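Local coordinates for sugar ABC transporter substrate-binding protein (Treponema pallidum subsp. pallidum, PDB 5U2P) that probably captures a ligand, perhaps a sugar, in the periplasm for an ABC transporter, though its true substrate is not established, at residues 178-190 against 240-252. Sequence-based numbering, arbitrary orientation.
Sequences VPLALSTTESFPH and GYVNKHHRTARVR
V242 and L180 bring two apolar side chains together at one end of this contact, and T184 and A249 join the backbones of the two segments at the other, a worked example of a join with one direct bond at strand 178-181 and one between loops. T184 can be followed outward from CB, which stands 3.6 Å from both A249 O and R247 O. Its OG1, set anti to the backbone N (chi1 -169°), passes near T248 CA, while the methyl CG2 rests 3.5 Å from A249 O. That carbonyl is also the acceptor for T184 N, 2.9 Å away in a nearly straight bond (162° at the hydrogen), and S183 CA adds a CA-H...O contact to it. A249 ends the type I turn H246-A249, closed by A249 N to H246 O, and R250 follows as N-cap of helix 251-258.

S183 O receives H190 NE2 at 2.8 Å; the acceptor lies in the imidazole plane, though the nitrogen is tilted from the carbonyl plane. The loop 183-190 is thus closed on itself just before helix 191-214. R247 lies beside H190, its CD oblique to the ring and its NH2 in a long, weak ion pair with D394. S183 OG, bonded to Y266 OH, brushes the methyl V251 CG2.

Where the chain turns a corner at P179 and L180, L180 N bonds to Y241 O in a more bent geometry, 140° at the hydrogen. L180 and V242 lie side by side, CD2 meeting CG1 at 3.9 Å, and L182 CD1 reaches that same methyl. P179 CG approaches the Y241 ring obliquely, and Y241 also touches L164, C167 and A168 of helix 160-172. A water donates to L180 O and accepts from N243 N.

Chemically, then, two backbone bonds and one water bridge link the segment leading into helix 251-258 to strand 178-181 and the loop after it, while side chains supply the packing.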
loop_
_atom_site.group_PDB
_atom_site.type_symbol
_atom_site.label_atom_id
_atom_site.label_comp_id
_atom_site.label_asym_id
_atom_site.label_seq_id
_atom_site.Cartn_x
_atom_site.Cartn_y
_atom_site.Cartn_z
ATOM N N VAL A 178 11.241 13.189 -20.262
ATOM C CA VAL A 178 10.977 11.756 -20.234
ATOM C C VAL A 178 9.473 11.529 -20.081
ATOM O O VAL A 178 8.806 12.205 -19.275
ATOM C CB VAL A 178 11.756 11.060 -19.119
ATOM C CG1 VAL A 178 11.397 9.574 -19.050
ATOM C CG2 VAL A 178 13.238 11.218 -19.368
ATOM N N PRO A 179 8.914 10.607 -20.887
ATOM C CA PRO A 179 7.451 10.558 -20.909
ATOM C C PRO A 179 6.873 9.972 -19.621
ATOM O O PRO A 179 6.039 10.615 -18.983
ATOM C CB PRO A 179 7.143 9.650 -22.121
ATOM C CG PRO A 179 8.445 9.528 -22.886
ATOM C CD PRO A 179 9.498 9.627 -21.819
ATOM N N LEU A 180 7.313 8.768 -19.259
ATOM C CA LEU A 180 6.830 8.088 -18.052
ATOM C C LEU A 180 8.000 7.612 -17.201
ATOM O O LEU A 180 8.652 6.623 -17.515
ATOM C CB LEU A 180 5.931 6.899 -18.405
ATOM C CG LEU A 180 5.331 6.095 -17.247
ATOM C CD1 LEU A 180 4.468 6.968 -16.370
ATOM C CD2 LEU A 180 4.519 4.906 -17.767
ATOM N N ALA A 181 8.238 8.326 -16.110
ATOM C CA ALA A 181 9.302 8.023 -15.181
ATOM C C ALA A 181 8.886 7.026 -14.093
ATOM O O ALA A 181 7.733 7.018 -13.607
ATOM C CB ALA A 181 9.799 9.320 -14.540
ATOM N N LEU A 182 9.853 6.192 -13.728
ATOM C CA LEU A 182 9.734 5.166 -12.687
ATOM C C LEU A 182 10.938 5.265 -11.778
ATOM O O LEU A 182 12.032 5.612 -12.230
ATOM C CB LEU A 182 9.659 3.763 -13.306
ATOM C CG LEU A 182 8.573 3.542 -14.355
ATOM C CD1 LEU A 182 8.727 2.171 -14.981
ATOM C CD2 LEU A 182 7.166 3.679 -13.753
ATOM N N SER A 183 10.741 4.965 -10.501
ATOM C CA SER A 183 11.820 4.980 -9.533
ATOM C C SER A 183 12.126 3.590 -8.999
ATOM O O SER A 183 11.269 2.695 -8.955
ATOM C CB SER A 183 11.479 5.934 -8.379
ATOM O OG SER A 183 10.331 5.537 -7.690
ATOM N N THR A 184 13.366 3.413 -8.569
ATOM C CA THR A 184 13.836 2.105 -8.150
ATOM C C THR A 184 13.191 1.675 -6.843
ATOM O O THR A 184 12.896 2.509 -5.991
ATOM C CB THR A 184 15.371 2.097 -7.989
ATOM O OG1 THR A 184 15.827 0.749 -7.841
ATOM C CG2 THR A 184 15.805 2.902 -6.790
ATOM N N THR A 185 12.976 0.368 -6.698
ATOM C CA THR A 185 12.494 -0.210 -5.460
ATOM C C THR A 185 13.416 -1.340 -5.019
ATOM O O THR A 185 14.295 -1.763 -5.773
ATOM C CB THR A 185 11.084 -0.804 -5.595
ATOM O OG1 THR A 185 11.184 -2.021 -6.343
ATOM C CG2 THR A 185 10.124 0.165 -6.302
ATOM N N GLU A 186 13.166 -1.824 -3.808
ATOM C CA GLU A 186 13.850 -2.981 -3.237
ATOM C C GLU A 186 13.018 -4.271 -3.373
ATOM O O GLU A 186 13.209 -5.229 -2.609
ATOM C CB GLU A 186 14.149 -2.718 -1.761
ATOM C CG GLU A 186 15.121 -1.573 -1.506
ATOM C CD GLU A 186 16.560 -1.976 -1.730
ATOM O OE1 GLU A 186 16.964 -2.116 -2.905
ATOM O OE2 GLU A 186 17.285 -2.162 -0.727
ATOM N N SER A 187 12.099 -4.298 -4.338
ATOM C CA SER A 187 11.238 -5.470 -4.559
ATOM C C SER A 187 11.047 -5.808 -6.035
ATOM O O SER A 187 11.345 -5.009 -6.923
ATOM C CB SER A 187 9.878 -5.257 -3.883
ATOM O OG SER A 187 9.392 -3.945 -4.100
ATOM N N PHE A 188 10.627 -7.049 -6.285
ATOM C CA PHE A 188 10.217 -7.492 -7.611
ATOM C C PHE A 188 8.757 -7.907 -7.504
ATOM O O PHE A 188 8.317 -8.337 -6.443
ATOM C CB PHE A 188 11.057 -8.682 -8.132
ATOM C CG PHE A 188 12.517 -8.367 -8.336
ATOM C CD1 PHE A 188 13.486 -9.318 -8.064
ATOM C CD2 PHE A 188 12.912 -7.136 -8.808
ATOM C CE1 PHE A 188 14.830 -9.035 -8.242
ATOM C CE2 PHE A 188 14.255 -6.841 -8.990
ATOM C CZ PHE A 188 15.213 -7.797 -8.704
ATOM N N PRO A 189 7.989 -7.762 -8.588
ATOM C CA PRO A 189 8.347 -7.033 -9.798
ATOM C C PRO A 189 8.320 -5.552 -9.460
ATOM O O PRO A 189 7.918 -5.208 -8.338
ATOM C CB PRO A 189 7.249 -7.417 -10.792
ATOM C CG PRO A 189 6.069 -7.729 -9.929
ATOM C CD PRO A 189 6.607 -8.273 -8.635
ATOM N N HIS A 190 8.754 -4.710 -10.385
ATOM C CA HIS A 190 8.656 -3.275 -10.173
ATOM C C HIS A 190 7.196 -2.841 -9.987
ATOM O O HIS A 190 6.279 -3.466 -10.501
ATOM C CB HIS A 190 9.279 -2.514 -11.345
ATOM C CG HIS A 190 9.292 -1.042 -11.114
ATOM N ND1 HIS A 190 8.305 -0.207 -11.592
ATOM C CD2 HIS A 190 10.121 -0.269 -10.377
ATOM C CE1 HIS A 190 8.542 1.026 -11.178
ATOM N NE2 HIS A 190 9.638 1.014 -10.434
ATOM N N GLY A 240 9.911 3.245 -26.199
ATOM C CA GLY A 240 10.807 4.107 -25.446
ATOM C C GLY A 240 10.094 5.066 -24.503
ATOM O O GLY A 240 10.647 6.083 -24.105
ATOM N N TYR A 241 8.861 4.741 -24.134
ATOM C CA TYR A 241 8.101 5.551 -23.200
ATOM C C TYR A 241 8.561 5.336 -21.763
ATOM O O TYR A 241 8.397 6.216 -20.925
ATOM C CB TYR A 241 6.606 5.248 -23.320
ATOM C CG TYR A 241 6.004 5.636 -24.652
ATOM C CD1 TYR A 241 6.677 6.496 -25.523
ATOM C CD2 TYR A 241 4.751 5.166 -25.034
ATOM C CE1 TYR A 241 6.126 6.855 -26.731
ATOM C CE2 TYR A 241 4.189 5.529 -26.248
ATOM C CZ TYR A 241 4.886 6.376 -27.092
ATOM O OH TYR A 241 4.342 6.747 -28.302
ATOM N N VAL A 242 9.111 4.160 -21.473
ATOM C CA VAL A 242 9.867 3.965 -20.235
ATOM C C VAL A 242 11.276 3.563 -20.633
ATOM O O VAL A 242 11.466 2.840 -21.613
ATOM C CB VAL A 242 9.272 2.891 -19.291
ATOM C CG1 VAL A 242 7.814 3.214 -18.912
ATOM C CG2 VAL A 242 9.376 1.515 -19.902
ATOM N N ASN A 243 12.260 4.043 -19.877
ATOM C CA ASN A 243 13.666 3.786 -20.190
ATOM C C ASN A 243 14.256 2.747 -19.243
ATOM O O ASN A 243 14.339 2.985 -18.032
ATOM C CB ASN A 243 14.465 5.093 -20.114
ATOM C CG ASN A 243 15.841 4.976 -20.735
ATOM O OD1 ASN A 243 16.542 3.985 -20.529
ATOM N ND2 ASN A 243 16.239 5.995 -21.503
ATOM N N LYS A 244 14.666 1.600 -19.791
ATOM C CA LYS A 244 15.232 0.530 -18.969
ATOM C C LYS A 244 16.431 1.047 -18.185
ATOM O O LYS A 244 16.633 0.677 -17.030
ATOM C CB LYS A 244 15.651 -0.677 -19.830
ATOM C CG LYS A 244 16.166 -1.872 -19.018
ATOM C CD LYS A 244 16.612 -3.037 -19.907
ATOM C CE LYS A 244 17.128 -4.206 -19.068
ATOM N NZ LYS A 244 17.630 -5.341 -19.893
ATOM N N HIS A 245 17.213 1.919 -18.816
ATOM C CA HIS A 245 18.462 2.390 -18.230
ATOM C C HIS A 245 18.228 3.382 -17.104
ATOM O O HIS A 245 19.146 3.678 -16.333
ATOM C CB HIS A 245 19.335 3.022 -19.314
ATOM C CG HIS A 245 19.506 2.151 -20.520
ATOM N ND1 HIS A 245 19.958 0.851 -20.436
ATOM C CD2 HIS A 245 19.263 2.382 -21.832
ATOM C CE1 HIS A 245 20.001 0.325 -21.648
ATOM N NE2 HIS A 245 19.584 1.232 -22.512
ATOM N N HIS A 246 16.995 3.882 -17.001
ATOM C CA HIS A 246 16.646 4.871 -15.984
ATOM C C HIS A 246 15.899 4.242 -14.817
ATOM O O HIS A 246 15.713 4.887 -13.786
ATOM C CB HIS A 246 15.783 5.993 -16.583
ATOM C CG HIS A 246 16.485 6.821 -17.616
ATOM N ND1 HIS A 246 17.462 6.310 -18.443
ATOM C CD2 HIS A 246 16.337 8.122 -17.966
ATOM C CE1 HIS A 246 17.892 7.262 -19.255
ATOM N NE2 HIS A 246 17.225 8.370 -18.986
ATOM N N ARG A 247 15.470 2.990 -14.967
ATOM C CA ARG A 247 14.629 2.383 -13.948
ATOM C C ARG A 247 15.333 2.282 -12.587
ATOM O O ARG A 247 14.669 2.127 -11.566
ATOM C CB ARG A 247 14.156 0.989 -14.392
ATOM C CG ARG A 247 13.208 0.318 -13.383
ATOM C CD ARG A 247 12.578 -0.974 -13.909
ATOM N NE ARG A 247 13.547 -2.062 -14.056
ATOM C CZ ARG A 247 13.974 -2.832 -13.058
ATOM N NH1 ARG A 247 13.531 -2.635 -11.824
ATOM N NH2 ARG A 247 14.856 -3.799 -13.293
ATOM N N THR A 248 16.664 2.382 -12.567
ATOM C CA THR A 248 17.420 2.336 -11.307
ATOM C C THR A 248 17.534 3.724 -10.657
ATOM O O THR A 248 18.267 3.909 -9.673
ATOM C CB THR A 248 18.842 1.761 -11.513
ATOM O OG1 THR A 248 19.549 1.759 -10.269
ATOM C CG2 THR A 248 19.627 2.567 -12.513
ATOM N N ALA A 249 16.800 4.689 -11.207
ATOM C CA ALA A 249 16.818 6.055 -10.703
ATOM C C ALA A 249 16.263 6.109 -9.302
ATOM O O ALA A 249 15.195 5.552 -9.022
ATOM C CB ALA A 249 16.021 6.986 -11.605
ATOM N N ARG A 250 16.984 6.800 -8.433
ATOM C CA ARG A 250 16.571 6.951 -7.049
ATOM C C ARG A 250 15.404 7.929 -6.944
ATOM O O ARG A 250 15.216 8.777 -7.803
ATOM C CB ARG A 250 17.742 7.435 -6.195
ATOM C CG ARG A 250 18.843 6.397 -6.027
ATOM C CD ARG A 250 20.136 7.033 -5.537
ATOM N NE ARG A 250 19.974 7.711 -4.252
ATOM C CZ ARG A 250 20.928 8.422 -3.654
ATOM N NH1 ARG A 250 22.120 8.550 -4.224
ATOM N NH2 ARG A 250 20.689 9.006 -2.486
ATOM N N VAL A 251 14.621 7.798 -5.883
ATOM C CA VAL A 251 13.510 8.713 -5.651
ATOM C C VAL A 251 13.994 10.159 -5.648
ATOM O O VAL A 251 13.330 11.052 -6.205
ATOM C CB VAL A 251 12.785 8.370 -4.318
ATOM C CG1 VAL A 251 11.856 9.507 -3.895
ATOM C CG2 VAL A 251 12.005 7.093 -4.472
ATOM N N ARG A 252 15.148 10.407 -5.027
ATOM C CA ARG A 252 15.709 11.764 -4.961
ATOM C C ARG A 252 15.936 12.345 -6.368
ATOM O O ARG A 252 15.802 13.552 -6.588
ATOM C CB ARG A 252 17.026 11.755 -4.170
ATOM C CG ARG A 252 17.765 13.092 -4.097
ATOM C CD ARG A 252 19.260 12.925 -4.375
ATOM N NE ARG A 252 19.967 12.323 -3.247
ATOM C CZ ARG A 252 20.698 12.990 -2.358
ATOM N NH1 ARG A 252 20.851 14.307 -2.443
ATOM N NH2 ARG A 252 21.290 12.329 -1.372
HETATM O O HOH W 1 11.216 5.261 -17.054
#